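Sialidase B (Streptococcus pneumoniae serotype 4, PDB 4XJW) cleaves terminal alpha-linked sialic acid from oligosaccharides, glycoproteins and glycolipids, as an exo-sialidase of glycosyl hydrolase family 33 that acts as an intramolecular trans-sialidase. Local coordinates at residues A[364-372]-A[403-413]; A[418-426]-A[433-441]. The protein carries 1 engineered substitution. All coordinates share one frame; numbering follows the deposited sequence.

Contact 1: A[364-372]-A[403-413]; sequences YTINDKYEV and PMNVFYKDSLF
Y370 and V372 of 364-372 exchange two backbone hydrogen bonds with 403-413, and these straddle the single bridge between E371 and N405. V406 N gives its hydrogen to Y370 O at 3.0 Å, almost in line with the carbonyl (C=O...N angle 175°). V372 N donates to M404 O at 2.8 Å, from a position tilted off the carbonyl plane. E371 CA also lies 3.0 Å from M404 O, a CA-H...O contact at the same acceptor.

The amides of N367 and N405 pair with backbone N-H groups of the adjacent turns. N367 OD1 accepts E371 N and, weakly, K369 N, while N367 ND2 donates to E371 OE1 along a nearly straight path, meeting it from above the carboxylate plane. The other oxygen, E371 OE2, takes a hydrogen from a water that in turn accepts from N405 ND2, giving a mediated bond across the contact. N405 OD1 receives F407 N on a lone pair in an Asx turn, and S411 OG donates to F413 O. The carboxylate of E371 also lies against the ring of P403, with CD 3.5 Å from P403 CB.

The remaining side chains pack mostly through carbon. V372 CG1 is anti to its backbone N (chi1 -179°), which leaves CG2 to meet V406 CG1 at 3.7 Å; I366 CD1 reaches the same methyl. F413 turns its edge to one face of Y364 in a T-shaped pair, with centroids 4.9 Å apart and planes at 68°. L412 CD2 adds a contact with Y364 OH.

The contact thus joins the turn after strand 360-366 to the loop between strands 400-403 and 413-414, within one antiparallel sheet. Its chemistry implies two kinds of hold that share V372 and V406: a directional network that fixes the turns and the E371 carboxylate, and a less directional apolar layer that also takes in F413.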
loop_
_atom_site.group_PDB
_atom_site.type_symbol
_atom_site.label_atom_id
_atom_site.label_comp_id
_atom_site.label_asym_id
_atom_site.label_seq_id
_atom_site.Cartn_x
_atom_site.Cartn_y
_atom_site.Cartn_z
ATOM N N TYR A 364 -3.027 20.582 34.810
ATOM C CA TYR A 364 -3.002 19.566 33.763
ATOM C C TYR A 364 -1.588 19.193 33.371
ATOM O O TYR A 364 -0.704 20.047 33.316
ATOM C CB TYR A 364 -3.723 20.064 32.520
ATOM C CG TYR A 364 -5.182 20.365 32.734
ATOM C CD1 TYR A 364 -6.121 19.344 32.748
ATOM C CD2 TYR A 364 -5.614 21.667 32.909
ATOM C CE1 TYR A 364 -7.459 19.614 32.933
ATOM C CE2 TYR A 364 -6.945 21.954 33.090
ATOM C CZ TYR A 364 -7.862 20.924 33.106
ATOM O OH TYR A 364 -9.188 21.204 33.293
ATOM N N THR A 365 -1.386 17.911 33.087
ATOM C CA THR A 365 -0.126 17.441 32.534
ATOM C C THR A 365 -0.375 16.544 31.325
ATOM O O THR A 365 -1.487 16.053 31.116
ATOM C CB THR A 365 0.720 16.679 33.576
ATOM O OG1 THR A 365 -0.011 15.543 34.053
ATOM C CG2 THR A 365 1.080 17.583 34.755
ATOM N N ILE A 366 0.669 16.353 30.525
ATOM C CA ILE A 366 0.634 15.448 29.384
ATOM C C ILE A 366 1.620 14.315 29.661
ATOM O O ILE A 366 2.767 14.577 30.013
ATOM C CB ILE A 366 1.052 16.184 28.097
ATOM C CG1 ILE A 366 0.216 17.453 27.895
ATOM C CG2 ILE A 366 0.957 15.273 26.891
ATOM C CD1 ILE A 366 -1.282 17.197 27.731
ATOM N N ASN A 367 1.185 13.066 29.514
ATOM C CA ASN A 367 2.093 11.937 29.725
ATOM C C ASN A 367 2.890 11.591 28.460
ATOM O O ASN A 367 2.850 12.336 27.481
ATOM C CB ASN A 367 1.377 10.708 30.324
ATOM C CG ASN A 367 0.365 10.069 29.372
ATOM O OD1 ASN A 367 0.343 10.350 28.176
ATOM N ND2 ASN A 367 -0.474 9.192 29.910
ATOM N N ASP A 368 3.614 10.476 28.475
ATOM C CA ASP A 368 4.408 10.108 27.304
ATOM C C ASP A 368 3.545 9.605 26.145
ATOM O O ASP A 368 4.001 9.557 25.003
ATOM C CB ASP A 368 5.495 9.086 27.648
ATOM C CG ASP A 368 6.383 8.750 26.445
ATOM O OD1 ASP A 368 6.624 9.645 25.592
ATOM O OD2 ASP A 368 6.825 7.584 26.341
ATOM N N LYS A 369 2.296 9.249 26.418
ATOM C CA LYS A 369 1.410 8.838 25.334
ATOM C C LYS A 369 0.693 10.047 24.708
ATOM O O LYS A 369 -0.189 9.878 23.861
ATOM C CB LYS A 369 0.400 7.791 25.814
ATOM C CG LYS A 369 1.026 6.614 26.552
ATOM C CD LYS A 369 0.032 5.477 26.724
ATOM C CE LYS A 369 0.377 4.605 27.922
ATOM N NZ LYS A 369 -0.535 3.422 28.023
ATOM N N TYR A 370 1.096 11.251 25.114
ATOM C CA TYR A 370 0.450 12.498 24.688
ATOM C C TYR A 370 -1.001 12.571 25.159
ATOM O O TYR A 370 -1.842 13.232 24.548
ATOM C CB TYR A 370 0.584 12.732 23.179
ATOM C CG TYR A 370 1.979 13.146 22.805
ATOM C CD1 TYR A 370 2.955 12.191 22.547
ATOM C CD2 TYR A 370 2.336 14.489 22.750
ATOM C CE1 TYR A 370 4.240 12.561 22.224
ATOM C CE2 TYR A 370 3.625 14.870 22.429
ATOM C CZ TYR A 370 4.571 13.895 22.167
ATOM O OH TYR A 370 5.861 14.245 21.841
ATOM N N GLU A 371 -1.267 11.888 26.267
ATOM C CA GLU A 371 -2.586 11.872 26.881
ATOM C C GLU A 371 -2.705 12.933 27.970
ATOM O O GLU A 371 -1.719 13.266 28.635
ATOM C CB GLU A 371 -2.878 10.479 27.433
ATOM C CG GLU A 371 -2.979 9.420 26.332
ATOM C CD GLU A 371 -2.815 7.992 26.839
ATOM O OE1 GLU A 371 -2.583 7.801 28.051
ATOM O OE2 GLU A 371 -2.917 7.062 26.011
ATOM N N VAL A 372 -3.911 13.469 28.141
ATOM C CA VAL A 372 -4.150 14.559 29.087
ATOM C C VAL A 372 -4.507 14.041 30.478
ATOM O O VAL A 372 -5.403 13.205 30.630
ATOM C CB VAL A 372 -5.294 15.468 28.609
ATOM C CG1 VAL A 372 -5.506 16.616 29.592
ATOM C CG2 VAL A 372 -5.004 16.000 27.215
ATOM N N PRO A 403 -8.405 6.931 26.543
ATOM C CA PRO A 403 -7.680 8.082 27.094
ATOM C C PRO A 403 -7.692 9.285 26.170
ATOM O O PRO A 403 -7.550 9.130 24.956
ATOM C CB PRO A 403 -6.247 7.559 27.225
ATOM C CG PRO A 403 -6.413 6.106 27.429
ATOM C CD PRO A 403 -7.591 5.703 26.600
ATOM N N MET A 404 -7.843 10.472 26.752
ATOM C CA MET A 404 -7.887 11.714 25.988
ATOM C C MET A 404 -6.496 12.040 25.482
ATOM O O MET A 404 -5.560 12.158 26.268
ATOM C CB MET A 404 -8.407 12.858 26.864
ATOM C CG MET A 404 -8.398 14.234 26.198
ATOM S SD MET A 404 -8.943 15.499 27.359
ATOM C CE MET A 404 -10.668 15.035 27.542
ATOM N N ASN A 405 -6.367 12.188 24.167
ATOM C CA ASN A 405 -5.082 12.479 23.537
ATOM C C ASN A 405 -5.139 13.853 22.874
ATOM O O ASN A 405 -6.152 14.216 22.272
ATOM C CB ASN A 405 -4.764 11.386 22.510
ATOM C CG ASN A 405 -3.341 11.452 21.998
ATOM O OD1 ASN A 405 -2.954 12.407 21.338
ATOM N ND2 ASN A 405 -2.560 10.421 22.285
ATOM N N VAL A 406 -4.047 14.613 22.964
ATOM C CA VAL A 406 -4.034 15.972 22.434
ATOM C C VAL A 406 -4.149 16.026 20.909
ATOM O O VAL A 406 -4.366 17.094 20.340
ATOM C CB VAL A 406 -2.793 16.777 22.895
ATOM C CG1 VAL A 406 -2.790 16.940 24.403
ATOM C CG2 VAL A 406 -1.501 16.119 22.400
ATOM N N PHE A 407 -4.007 14.874 20.255
ATOM C CA PHE A 407 -4.193 14.783 18.809
ATOM C C PHE A 407 -5.643 14.500 18.389
ATOM O O PHE A 407 -5.949 14.422 17.194
ATOM C CB PHE A 407 -3.249 13.714 18.236
ATOM C CG PHE A 407 -1.825 14.187 18.093
ATOM C CD1 PHE A 407 -0.935 14.085 19.153
ATOM C CD2 PHE A 407 -1.386 14.742 16.899
ATOM C CE1 PHE A 407 0.377 14.527 19.018
ATOM C CE2 PHE A 407 -0.076 15.199 16.761
ATOM C CZ PHE A 407 0.797 15.082 17.814
ATOM N N TYR A 408 -6.540 14.383 19.367
ATOM C CA TYR A 408 -7.912 13.954 19.101
ATOM C C TYR A 408 -8.886 15.119 18.952
ATOM O O TYR A 408 -8.681 16.195 19.519
ATOM C CB TYR A 408 -8.443 13.057 20.218
ATOM C CG TYR A 408 -7.779 11.709 20.380
ATOM C CD1 TYR A 408 -6.798 11.264 19.500
ATOM C CD2 TYR A 408 -8.154 10.876 21.423
ATOM C CE1 TYR A 408 -6.208 10.011 19.668
ATOM C CE2 TYR A 408 -7.574 9.641 21.595
ATOM C CZ TYR A 408 -6.602 9.212 20.725
ATOM O OH TYR A 408 -6.042 7.963 20.941
ATOM N N LYS A 409 -9.963 14.866 18.220
ATOM C CA LYS A 409 -10.997 15.874 17.978
ATOM C C LYS A 409 -11.700 16.259 19.280
ATOM O O LYS A 409 -12.031 17.423 19.487
ATOM C CB LYS A 409 -12.010 15.334 16.972
ATOM C CG LYS A 409 -13.242 16.209 16.775
ATOM C CD LYS A 409 -14.170 15.566 15.759
ATOM C CE LYS A 409 -15.418 16.398 15.534
ATOM N NZ LYS A 409 -16.332 15.770 14.534
ATOM N N ASP A 410 -11.890 15.286 20.167
ATOM C CA ASP A 410 -12.673 15.500 21.385
ATOM C C ASP A 410 -11.858 15.977 22.592
ATOM O O ASP A 410 -12.400 16.117 23.694
ATOM C CB ASP A 410 -13.429 14.219 21.767
ATOM C CG ASP A 410 -14.550 13.872 20.800
ATOM O OD1 ASP A 410 -14.703 14.542 19.757
ATOM O OD2 ASP A 410 -15.277 12.893 21.097
ATOM N N SER A 411 -10.563 16.208 22.402
ATOM C CA SER A 411 -9.694 16.584 23.518
ATOM C C SER A 411 -9.976 17.984 24.091
ATOM O O SER A 411 -10.344 18.917 23.369
ATOM C CB SER A 411 -8.216 16.477 23.127
ATOM O OG SER A 411 -7.383 16.638 24.257
ATOM N N LEU A 412 -9.787 18.110 25.400
ATOM C CA LEU A 412 -9.891 19.398 26.087
ATOM C C LEU A 412 -8.762 20.330 25.659
ATOM O O LEU A 412 -8.952 21.542 25.553
ATOM C CB LEU A 412 -9.841 19.188 27.598
ATOM C CG LEU A 412 -9.881 20.399 28.527
ATOM C CD1 LEU A 412 -11.129 21.226 28.271
ATOM C CD2 LEU A 412 -9.837 19.932 29.983
ATOM N N PHE A 413 -7.581 19.757 25.439
ATOM C CA PHE A 413 -6.435 20.488 24.918
ATOM C C PHE A 413 -6.034 19.899 23.570
ATOM O O PHE A 413 -5.873 18.684 23.448
ATOM C CB PHE A 413 -5.257 20.394 25.892
ATOM C CG PHE A 413 -5.440 21.198 27.138
ATOM C CD1 PHE A 413 -5.186 22.559 27.139
ATOM C CD2 PHE A 413 -5.855 20.589 28.313
ATOM C CE1 PHE A 413 -5.353 23.310 28.292
ATOM C CE2 PHE A 413 -6.018 21.329 29.474
ATOM C CZ PHE A 413 -5.763 22.690 29.461
HETATM O O HOH W 1 -3.400 7.908 23.492
#

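Contact 2: A[418-426]-A[433-441]; sequences TNYIAMTTS and WEQFKLLPP
The indole of W433, in the returning arm of an antiparallel beta hairpin, receives S426 CB over one face, a CH-pi contact 3.8 Å from the centroid of the six-membered ring and 20° off its normal. T424 CG2 approaches that ring obliquely, and W433 NE1 is hydrogen-bonded to T241. The F436 ring meets A422 CB obliquely through CD1 at 3.5 Å and pairs edge-to-face with F287, while the Y420 ring has a water at its edge, in its plane. These groups belong to the hairpin of strands 420-426 and 437-438, whose connecting end includes the curated BNR 2 repeat, 424-435.

M423 and K437 form the hydrogen-bonded pair: M423 N to K437 O at 2.8 Å and K437 N to M423 O at 2.9 Å. A422 and L438 are the adjacent non-hydrogen-bonded pair. L439 N then donates to I421 O, an acceptor that also takes a hydrogen from the water beside Y420. At the other end E434 N reaches T425 O along a nearly straight path.

On the face bearing M423, L439 CD2 packs on M423 CG at 3.8 Å, the two side chains crossing at about a right angle, and L439 CG touches I421 CG2. Strand 301-308 continues the sheet beyond 420-426, placing this hairpin at the margin of a sheet in the catalytic propeller of the sialidase. T425 N is left buried without a partner in the model.

T424 has OG1 anti to its backbone N (chi1 -179°), which carries the hydroxyl to the facing chain: OG1 donates to E434 O at 2.6 Å, from 41° above the carbonyl plane.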
loop_
_atom_site.group_PDB
_atom_site.type_symbol
_atom_site.label_atom_id
_atom_site.label_comp_id
_atom_site.label_asym_id
_atom_site.label_seq_id
_atom_site.Cartn_x
_atom_site.Cartn_y
_atom_site.Cartn_z
ATOM N N THR A 418 -1.699 20.853 12.164
ATOM C CA THR A 418 -0.676 20.822 11.131
ATOM C C THR A 418 -0.026 19.453 11.184
ATOM O O THR A 418 -0.383 18.647 12.035
ATOM C CB THR A 418 0.373 21.940 11.346
ATOM O OG1 THR A 418 1.217 22.053 10.189
ATOM C CG2 THR A 418 1.217 21.669 12.589
ATOM N N ASN A 419 0.916 19.182 10.286
ATOM C CA ASN A 419 1.589 17.874 10.281
ATOM C C ASN A 419 2.877 17.876 11.098
ATOM O O ASN A 419 3.606 18.878 11.140
ATOM C CB ASN A 419 1.887 17.434 8.851
ATOM C CG ASN A 419 2.714 18.454 8.106
ATOM O OD1 ASN A 419 2.226 19.543 7.800
ATOM N ND2 ASN A 419 3.972 18.116 7.816
ATOM N N TYR A 420 3.157 16.738 11.736
ATOM C CA TYR A 420 4.347 16.572 12.563
ATOM C C TYR A 420 5.116 15.325 12.133
ATOM O O TYR A 420 4.602 14.516 11.362
ATOM C CB TYR A 420 3.972 16.424 14.042
ATOM C CG TYR A 420 3.129 17.549 14.601
ATOM C CD1 TYR A 420 1.756 17.607 14.361
ATOM C CD2 TYR A 420 3.704 18.546 15.380
ATOM C CE1 TYR A 420 0.986 18.632 14.879
ATOM C CE2 TYR A 420 2.941 19.574 15.898
ATOM C CZ TYR A 420 1.589 19.612 15.641
ATOM O OH TYR A 420 0.833 20.640 16.159
ATOM N N ILE A 421 6.334 15.172 12.641
ATOM C CA ILE A 421 7.072 13.916 12.498
ATOM C C ILE A 421 7.294 13.350 13.886
ATOM O O ILE A 421 7.673 14.085 14.797
ATOM C CB ILE A 421 8.438 14.108 11.807
ATOM C CG1 ILE A 421 8.250 14.636 10.389
ATOM C CG2 ILE A 421 9.220 12.787 11.751
ATOM C CD1 ILE A 421 9.562 14.860 9.628
ATOM N N ALA A 422 7.045 12.054 14.053
ATOM C CA ALA A 422 7.327 11.402 15.330
ATOM C C ALA A 422 8.271 10.247 15.115
ATOM O O ALA A 422 8.393 9.755 13.999
ATOM C CB ALA A 422 6.065 10.921 15.981
ATOM N N MET A 423 8.896 9.802 16.202
ATOM C CA MET A 423 9.797 8.660 16.159
ATOM C C MET A 423 9.425 7.671 17.253
ATOM O O MET A 423 8.940 8.069 18.314
ATOM C CB MET A 423 11.247 9.120 16.317
ATOM C CG MET A 423 11.620 9.578 17.694
ATOM S SD MET A 423 13.404 9.783 17.874
ATOM C CE MET A 423 14.045 8.548 16.817
ATOM N N THR A 424 9.612 6.382 16.977
ATOM C CA THR A 424 9.533 5.369 18.008
ATOM C C THR A 424 10.751 4.479 17.850
ATOM O O THR A 424 11.414 4.504 16.800
ATOM C CB THR A 424 8.218 4.544 17.942
ATOM O OG1 THR A 424 8.218 3.588 19.013
ATOM C CG2 THR A 424 8.078 3.804 16.608
ATOM N N THR A 425 11.064 3.730 18.900
ATOM C CA THR A 425 12.200 2.822 18.879
ATOM C C THR A 425 11.772 1.450 19.353
ATOM O O THR A 425 10.769 1.301 20.045
ATOM C CB THR A 425 13.357 3.295 19.778
ATOM O OG1 THR A 425 12.962 3.208 21.152
ATOM C CG2 THR A 425 13.773 4.730 19.451
ATOM N N SER A 426 12.544 0.443 18.974
ATOM C CA SER A 426 12.327 -0.903 19.467
ATOM C C SER A 426 13.650 -1.442 19.965
ATOM O O SER A 426 14.675 -1.307 19.295
ATOM C CB SER A 426 11.792 -1.824 18.376
ATOM O OG SER A 426 11.777 -3.162 18.858
ATOM N N TRP A 433 7.210 -1.830 20.239
ATOM C CA TRP A 433 7.636 -0.458 19.980
ATOM C C TRP A 433 7.289 0.441 21.159
ATOM O O TRP A 433 6.243 0.266 21.795
ATOM C CB TRP A 433 6.955 0.080 18.712
ATOM C CG TRP A 433 7.336 -0.673 17.479
ATOM C CD1 TRP A 433 6.662 -1.724 16.917
ATOM C CD2 TRP A 433 8.498 -0.464 16.668
ATOM N NE1 TRP A 433 7.319 -2.156 15.788
ATOM C CE2 TRP A 433 8.453 -1.404 15.618
ATOM C CE3 TRP A 433 9.561 0.451 16.710
ATOM C CZ2 TRP A 433 9.454 -1.482 14.630
ATOM C CZ3 TRP A 433 10.553 0.380 15.724
ATOM C CH2 TRP A 433 10.483 -0.575 14.695
ATOM N N GLU A 434 8.178 1.393 21.439
ATOM C CA GLU A 434 7.982 2.395 22.480
ATOM C C GLU A 434 6.894 3.387 22.117
ATOM O O GLU A 434 6.465 3.470 20.957
ATOM C CB GLU A 434 9.273 3.180 22.695
ATOM C CG GLU A 434 10.412 2.353 23.296
ATOM C CD GLU A 434 10.019 1.733 24.622
ATOM O OE1 GLU A 434 9.416 2.448 25.450
ATOM O OE2 GLU A 434 10.299 0.535 24.825
ATOM N N GLN A 435 6.459 4.159 23.106
ATOM C CA GLN A 435 5.561 5.276 22.826
ATOM C C GLN A 435 6.291 6.313 21.980
ATOM O O GLN A 435 7.455 6.637 22.240
ATOM C CB GLN A 435 5.042 5.894 24.123
ATOM C CG GLN A 435 4.131 4.966 24.936
ATOM C CD GLN A 435 2.904 4.518 24.160
ATOM O OE1 GLN A 435 2.333 5.282 23.379
ATOM N NE2 GLN A 435 2.499 3.270 24.364
ATOM N N PHE A 436 5.611 6.841 20.969
ATOM C CA PHE A 436 6.252 7.783 20.057
ATOM C C PHE A 436 6.578 9.123 20.716
ATOM O O PHE A 436 5.929 9.532 21.679
ATOM C CB PHE A 436 5.447 7.958 18.748
ATOM C CG PHE A 436 4.189 8.788 18.884
ATOM C CD1 PHE A 436 4.246 10.177 18.913
ATOM C CD2 PHE A 436 2.944 8.172 18.944
ATOM C CE1 PHE A 436 3.101 10.938 19.025
ATOM C CE2 PHE A 436 1.786 8.925 19.061
ATOM C CZ PHE A 436 1.864 10.308 19.097
ATOM N N LYS A 437 7.630 9.768 20.218
ATOM C CA LYS A 437 7.986 11.128 20.614
ATOM C C LYS A 437 7.979 12.021 19.386
ATOM O O LYS A 437 8.377 11.596 18.301
ATOM C CB LYS A 437 9.364 11.157 21.264
ATOM C CG LYS A 437 9.436 10.374 22.554
ATOM C CD LYS A 437 10.821 10.439 23.166
ATOM C CE LYS A 437 10.869 9.655 24.462
ATOM N NZ LYS A 437 11.668 10.368 25.494
ATOM N N LEU A 438 7.523 13.260 19.543
ATOM C CA LEU A 438 7.583 14.205 18.432
ATOM C C LEU A 438 9.010 14.693 18.188
ATOM O O LEU A 438 9.746 14.962 19.129
ATOM C CB LEU A 438 6.675 15.407 18.686
ATOM C CG LEU A 438 5.183 15.077 18.759
ATOM C CD1 LEU A 438 4.320 16.328 19.024
ATOM C CD2 LEU A 438 4.705 14.350 17.510
ATOM N N LEU A 439 9.398 14.792 16.919
ATOM C CA LEU A 439 10.658 15.431 16.572
ATOM C C LEU A 439 10.509 16.937 16.719
ATOM O O LEU A 439 9.408 17.468 16.577
ATOM C CB LEU A 439 11.089 15.077 15.142
ATOM C CG LEU A 439 11.591 13.646 14.881
ATOM C CD1 LEU A 439 12.666 13.634 13.809
ATOM C CD2 LEU A 439 12.087 12.987 16.146
ATOM N N PRO A 440 11.620 17.638 17.004
ATOM C CA PRO A 440 11.544 19.101 17.046
ATOM C C PRO A 440 11.260 19.676 15.661
ATOM O O PRO A 440 11.478 18.996 14.657
ATOM C CB PRO A 440 12.952 19.502 17.484
ATOM C CG PRO A 440 13.827 18.392 17.005
ATOM C CD PRO A 440 13.000 17.151 17.172
ATOM N N PRO A 441 10.773 20.924 15.599
ATOM C CA PRO A 441 10.644 21.592 14.302
ATOM C C PRO A 441 12.025 21.964 13.771
ATOM O O PRO A 441 12.910 22.288 14.565
ATOM C CB PRO A 441 9.838 22.853 14.638
ATOM C CG PRO A 441 10.120 23.107 16.072
ATOM C CD PRO A 441 10.310 21.767 16.715
HETATM O O HOH W 2 7.218 16.924 15.392
#

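In the fold
Of the four segments the chain, followed from the N terminus, reaches 364-372 first, then runs through strands 372-374 to 400-403 and returns at 403-413, so contact 1 closes a loop of 30 intervening residues, 20 of them strand. Contact 2 follows in series rather than nested or crossed: 418-426 turns back through six residues to 433-441. Contact 1 ties together parts of a ten-strand antiparallel sheet, whereas contact 2 forms the margin of a separate mixed sheet. Their centres lie about 15 Å apart, yet they touch directly. Y370 OH and L438 N, 3.0 Å apart, are probably hydrogen-bonded, the rings of Y370 and F436 meet with planes at about 10°, and D368 and K369 pack on Q435.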